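Local coordinates for protein inactive poly [ADP-ribose] polymerase RCD1 (Arabidopsis thaliana, PDB 5NGO) that is an inactive poly(ADP-ribose) polymerase that the downy mildew effector HaRxL106 binds to suppress plant immunity, at residues A[11-16]-A[29-34]; A[48-53]-A[58-63]. All blocks are in the same frame, centred on the assembly; numbering follows the deposited sequence.

Contact 1 (A[11-16]-A[29-34]); sequences AVKKMF and LDVGRF
Val31 is the one residue of segment 29-34 that meets segment 11-16, and its two methyl groups go to neighbouring residues, Val12 and Lys13. Val31 CG1 lies 3.9 Å from Val12 CG1 and 4.0 Å from Val12 CB, with the two branched side chains crossing obliquely. Both valines hold CG1 anti to the backbone N (chi1 174° in Val12 and 177° in Val31), and it is these methyls that each extends to the other. Val31 CG2 takes the next residue of the helix, lying 4.0 Å from Lys13 CB. Only the root of the lysine is used: the chain bends at chi3, and the ammonium end leads away from the strand. The contact is wholly apolar, without a hydrogen bond across it, and it is small, at 111 Å² of buried surface.

The hydrogen bonds lie within the helix and between the strand and its neighbour 174-182. In the helix, Met15 N donates to Ala11 O at 2.9 Å and Phe16 N to Val12 O at 3.0 Å. Leu29 and Asp30 each have backbone hydrogen bonds with Arg181, making a classic beta bulge at the start of the segment, and Gly32 pairs with Val179. This is helix-on-sheet packing: helix 9-19 covers one margin of the mixed sheet, reaching from the outermost strand 28-33 over 174-182 to 121-129, in a PARP-type fold.

Contact 2 (A[48-53]-A[58-63]); sequences KQVEIT and GDANVR
A tight helix-to-strand connection joins the C-terminal part of helix 37-57 to the start of strand 62-68, and the returning chain packs against the helix it has just left. Val50 and Thr53 carry the helix side. Val50 CG1 lies 3.8 Å from Ala60 CB, while Val50 CG2, which is anti to the carbonyl carbon, lies 4.0 Å from Val62 CG2, with the two valines crossing at about a right angle. Ala60 points its methyl toward the helix and also approaches Val50 O. One turn on, Thr53 CG2 comes to 4.1 Å from Ala60 CA; Thr53 OG1 accepts a bond from Gln49 NE2 at 3.0 Å, made in the plane of the amide.

Gly58, with positive phi, is where the chain leaves helical geometry. An Asx turn follows: Asn61 N donates to Asp59 OD1 at 2.9 Å, meeting the oxygen from above the carboxylate plane. Asn61 OD1 in turn receives Arg63 NE at 2.7 Å (N-H...O angle 166°), nearly in the plane of the guanidinium, with a weak second bond from Arg63 NH2. Asn61 ND2 is bound to Gly131 O, so both ends of this amide are engaged, and backbone hydrogen bonds between Asn61 and Met130 and between Arg63 and Val128 carry the new strand into the sheet.

In the fold
From the N terminus, helix 9-19 comes first; the chain then loops round and returns as strand 28-33, and contact 1 closes that loop. Helix 37-57 is the next element after the strand, and contact 2 closes the much shorter turn from its end into strand 62-68. The two closures are in series, neither nested nor crossed, with centres 24 Å apart and nearest atoms about 8 Å apart. The strand of each contact belongs to the same mixed sheet: 28-33 is an outermost strand, while 62-68 lies further in, separated from it by strands 174-182 and 121-129. Helix 9-19 and helix 37-57 both pack on strand 121-129, the latter through Val50 on Ile129.

Contact 1 (A[11-16]-A[29-34])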
loop_
_atom_site.group_PDB
_atom_site.type_symbol
_atom_site.label_atom_id
_atom_site.label_comp_id
_atom_site.label_asym_id
_atom_site.label_seq_id
_atom_site.Cartn_x
_atom_site.Cartn_y
_atom_site.Cartn_z
ATOM N N ALA A 11 10.440 3.482 -13.421
ATOM C CA ALA A 11 10.629 2.286 -12.597
ATOM C C ALA A 11 9.304 1.774 -12.020
ATOM O O ALA A 11 9.092 0.566 -11.937
ATOM C CB ALA A 11 11.628 2.556 -11.487
ATOM N N VAL A 12 8.418 2.701 -11.648
ATOM C CA VAL A 12 7.116 2.364 -11.087
ATOM C C VAL A 12 6.296 1.689 -12.171
ATOM O O VAL A 12 5.693 0.647 -11.927
ATOM C CB VAL A 12 6.349 3.615 -10.576
ATOM C CG1 VAL A 12 4.933 3.276 -10.126
ATOM C CG2 VAL A 12 7.068 4.330 -9.485
ATOM N N LYS A 13 6.290 2.302 -13.364
ATOM C CA LYS A 13 5.627 1.746 -14.547
ATOM C C LYS A 13 6.086 0.319 -14.825
ATOM O O LYS A 13 5.259 -0.574 -15.023
ATOM C CB LYS A 13 5.872 2.609 -15.794
ATOM C CG LYS A 13 5.010 2.175 -16.988
ATOM C CD LYS A 13 4.914 3.220 -18.078
ATOM C CE LYS A 13 6.271 3.562 -18.658
ATOM N NZ LYS A 13 6.132 4.514 -19.790
ATOM N N LYS A 14 7.403 0.122 -14.812
ATOM C CA LYS A 14 7.998 -1.195 -15.024
ATOM C C LYS A 14 7.610 -2.207 -13.944
ATOM O O LYS A 14 7.252 -3.336 -14.268
ATOM C CB LYS A 14 9.524 -1.085 -15.139
ATOM C CG LYS A 14 9.948 -0.771 -16.570
ATOM C CD LYS A 14 11.141 0.184 -16.731
ATOM C CE LYS A 14 11.008 0.981 -18.032
ATOM N NZ LYS A 14 12.313 1.270 -18.690
ATOM N N MET A 15 7.678 -1.802 -12.680
ATOM C CA MET A 15 7.172 -2.619 -11.560
ATOM C C MET A 15 5.733 -3.088 -11.785
ATOM O O MET A 15 5.414 -4.251 -11.546
ATOM C CB MET A 15 7.228 -1.847 -10.236
ATOM C CG MET A 15 8.377 -2.241 -9.310
ATOM S SD MET A 15 8.140 -1.536 -7.660
ATOM C CE MET A 15 8.670 0.145 -7.928
ATOM N N PHE A 16 4.872 -2.175 -12.213
ATOM C CA PHE A 16 3.463 -2.487 -12.446
ATOM C C PHE A 16 3.265 -3.405 -13.661
ATOM O O PHE A 16 2.418 -4.304 -13.626
ATOM C CB PHE A 16 2.651 -1.202 -12.626
ATOM C CG PHE A 16 1.169 -1.431 -12.659
ATOM C CD1 PHE A 16 0.443 -1.487 -11.482
ATOM C CD2 PHE A 16 0.498 -1.594 -13.869
ATOM C CE1 PHE A 16 -0.928 -1.703 -11.503
ATOM C CE2 PHE A 16 -0.873 -1.823 -13.884
ATOM C CZ PHE A 16 -1.582 -1.876 -12.700
ATOM N N LEU A 29 -1.928 3.854 -18.609
ATOM C CA LEU A 29 -2.216 5.163 -19.171
ATOM C C LEU A 29 -1.326 6.274 -18.588
ATOM O O LEU A 29 -0.960 7.202 -19.301
ATOM C CB LEU A 29 -3.678 5.532 -18.944
ATOM C CG LEU A 29 -4.745 4.558 -19.410
ATOM C CD1 LEU A 29 -6.103 5.292 -19.392
ATOM C CD2 LEU A 29 -4.501 4.012 -20.796
ATOM N N ASP A 30 -0.982 6.179 -17.306
ATOM C CA ASP A 30 -0.271 7.244 -16.621
ATOM C C ASP A 30 0.344 6.799 -15.311
ATOM O O ASP A 30 -0.171 5.904 -14.656
ATOM C CB ASP A 30 -1.247 8.435 -16.355
ATOM C CG ASP A 30 -0.508 9.748 -16.042
ATOM O OD1 ASP A 30 0.646 9.971 -16.498
ATOM O OD2 ASP A 30 -1.108 10.578 -15.347
ATOM N N VAL A 31 1.467 7.414 -14.953
ATOM C CA VAL A 31 2.068 7.251 -13.640
ATOM C C VAL A 31 2.291 8.663 -13.123
ATOM O O VAL A 31 2.997 9.460 -13.760
ATOM C CB VAL A 31 3.396 6.482 -13.700
ATOM C CG1 VAL A 31 4.026 6.401 -12.320
ATOM C CG2 VAL A 31 3.162 5.094 -14.245
ATOM N N GLY A 32 1.692 8.953 -11.968
ATOM C CA GLY A 32 1.793 10.260 -11.359
ATOM C C GLY A 32 2.399 10.172 -9.998
ATOM O O GLY A 32 2.388 9.135 -9.394
ATOM N N ARG A 33 2.851 11.314 -9.494
ATOM C CA ARG A 33 3.422 11.439 -8.143
ATOM C C ARG A 33 2.799 12.622 -7.446
ATOM O O ARG A 33 2.679 13.637 -8.076
ATOM C CB ARG A 33 4.919 11.563 -8.210
ATOM C CG ARG A 33 5.631 11.508 -6.856
ATOM C CD ARG A 33 7.166 11.578 -6.948
ATOM N NE ARG A 33 7.561 12.825 -7.599
ATOM C CZ ARG A 33 7.706 14.029 -7.017
ATOM N NH1 ARG A 33 7.526 14.205 -5.693
ATOM N NH2 ARG A 33 8.038 15.077 -7.767
ATOM N N PHE A 34 2.332 12.444 -6.206
ATOM C CA PHE A 34 1.733 13.521 -5.443
ATOM C C PHE A 34 2.752 14.580 -5.069
ATOM O O PHE A 34 3.767 14.231 -4.517
ATOM C CB PHE A 34 1.270 13.003 -4.089
ATOM C CG PHE A 34 0.153 11.990 -4.151
ATOM C CD1 PHE A 34 -1.162 12.411 -4.326
ATOM C CD2 PHE A 34 0.398 10.628 -3.999
ATOM C CE1 PHE A 34 -2.210 11.490 -4.352
ATOM C CE2 PHE A 34 -0.636 9.705 -4.047
ATOM C CZ PHE A 34 -1.946 10.137 -4.231
#

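Contact 2 (A[48-53]-A[58-63])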
loop_
_atom_site.group_PDB
_atom_site.type_symbol
_atom_site.label_atom_id
_atom_site.label_comp_id
_atom_site.label_asym_id
_atom_site.label_seq_id
_atom_site.Cartn_x
_atom_site.Cartn_y
_atom_site.Cartn_z
ATOM N N LYS A 48 10.011 10.688 9.880
ATOM C CA LYS A 48 10.255 10.680 11.327
ATOM C C LYS A 48 9.850 9.356 11.953
ATOM O O LYS A 48 10.533 8.880 12.844
ATOM C CB LYS A 48 9.548 11.825 12.038
ATOM C CG LYS A 48 10.297 13.128 11.932
ATOM C CD LYS A 48 11.632 13.189 12.701
ATOM C CE LYS A 48 12.432 14.311 12.085
ATOM N NZ LYS A 48 13.815 14.347 12.643
ATOM N N GLN A 49 8.747 8.771 11.502
ATOM C CA GLN A 49 8.362 7.443 11.969
ATOM C C GLN A 49 9.391 6.381 11.554
ATOM O O GLN A 49 9.609 5.416 12.292
ATOM C CB GLN A 49 6.955 7.065 11.469
ATOM C CG GLN A 49 6.425 5.733 11.984
ATOM C CD GLN A 49 6.281 5.741 13.505
ATOM O OE1 GLN A 49 5.527 6.537 14.069
ATOM N NE2 GLN A 49 6.968 4.804 14.156
ATOM N N VAL A 50 10.020 6.563 10.386
ATOM C CA VAL A 50 11.097 5.680 9.922
ATOM C C VAL A 50 12.255 5.719 10.918
ATOM O O VAL A 50 12.731 4.670 11.340
ATOM C CB VAL A 50 11.582 6.049 8.484
ATOM C CG1 VAL A 50 12.860 5.298 8.110
ATOM C CG2 VAL A 50 10.500 5.749 7.457
ATOM N N GLU A 51 12.696 6.922 11.283
ATOM C CA GLU A 51 13.728 7.093 12.310
ATOM C C GLU A 51 13.373 6.434 13.635
ATOM O O GLU A 51 14.206 5.769 14.219
ATOM C CB GLU A 51 13.995 8.567 12.577
ATOM C CG GLU A 51 14.861 9.234 11.532
ATOM C CD GLU A 51 15.073 10.690 11.841
ATOM O OE1 GLU A 51 15.382 11.036 12.999
ATOM O OE2 GLU A 51 14.916 11.488 10.919
ATOM N N ILE A 52 12.138 6.624 14.090
ATOM C CA ILE A 52 11.670 6.037 15.349
ATOM C C ILE A 52 11.681 4.511 15.290
ATOM O O ILE A 52 12.190 3.871 16.208
ATOM C CB ILE A 52 10.267 6.556 15.747
ATOM C CG1 ILE A 52 10.352 8.043 16.105
ATOM C CG2 ILE A 52 9.687 5.776 16.929
ATOM C CD1 ILE A 52 9.002 8.743 16.169
ATOM N N THR A 53 11.123 3.934 14.227
ATOM C CA THR A 53 11.036 2.478 14.104
ATOM C C THR A 53 12.440 1.869 13.943
ATOM O O THR A 53 12.714 0.809 14.495
ATOM C CB THR A 53 10.062 2.065 12.979
ATOM O OG1 THR A 53 8.756 2.576 13.284
ATOM C CG2 THR A 53 9.948 0.555 12.865
ATOM N N GLY A 58 16.089 -1.566 15.210
ATOM C CA GLY A 58 17.323 -1.751 14.448
ATOM C C GLY A 58 17.149 -1.492 12.958
ATOM O O GLY A 58 18.067 -1.006 12.307
ATOM N N ASP A 59 15.962 -1.809 12.426
ATOM C CA ASP A 59 15.656 -1.706 10.997
ATOM C C ASP A 59 14.195 -1.260 10.841
ATOM O O ASP A 59 13.286 -1.888 11.406
ATOM C CB ASP A 59 15.872 -3.086 10.342
ATOM C CG ASP A 59 15.810 -3.064 8.801
ATOM O OD1 ASP A 59 15.459 -2.049 8.160
ATOM O OD2 ASP A 59 16.112 -4.115 8.208
ATOM N N ALA A 60 13.967 -0.183 10.087
ATOM C CA ALA A 60 12.595 0.269 9.789
ATOM C C ALA A 60 11.872 -0.697 8.837
ATOM O O ALA A 60 10.653 -0.879 8.931
ATOM C CB ALA A 60 12.602 1.679 9.208
ATOM N N ASN A 61 12.632 -1.323 7.939
ATOM C CA ASN A 61 12.114 -2.308 7.000
ATOM C C ASN A 61 10.996 -1.661 6.185
ATOM O O ASN A 61 9.824 -2.054 6.252
ATOM C CB ASN A 61 11.673 -3.588 7.719
ATOM C CG ASN A 61 11.231 -4.685 6.748
ATOM O OD1 ASN A 61 11.608 -4.697 5.581
ATOM N ND2 ASN A 61 10.390 -5.593 7.228
ATOM N N VAL A 62 11.398 -0.630 5.438
ATOM C CA VAL A 62 10.518 0.097 4.555
ATOM C C VAL A 62 10.380 -0.690 3.255
ATOM O O VAL A 62 11.375 -1.065 2.650
ATOM C CB VAL A 62 11.046 1.519 4.273
ATOM C CG1 VAL A 62 10.124 2.247 3.292
ATOM C CG2 VAL A 62 11.130 2.321 5.598
ATOM N N ARG A 63 9.144 -0.916 2.831
ATOM C CA ARG A 63 8.846 -1.638 1.596
ATOM C C ARG A 63 7.873 -0.875 0.729
ATOM O O ARG A 63 7.124 -0.042 1.206
ATOM C CB ARG A 63 8.257 -3.011 1.924
ATOM C CG ARG A 63 9.320 -4.042 2.207
ATOM C CD ARG A 63 8.878 -5.046 3.236
ATOM N NE ARG A 63 10.036 -5.832 3.704
ATOM C CZ ARG A 63 10.277 -7.114 3.425
ATOM N NH1 ARG A 63 9.412 -7.843 2.675
ATOM N NH2 ARG A 63 11.353 -7.687 3.947
#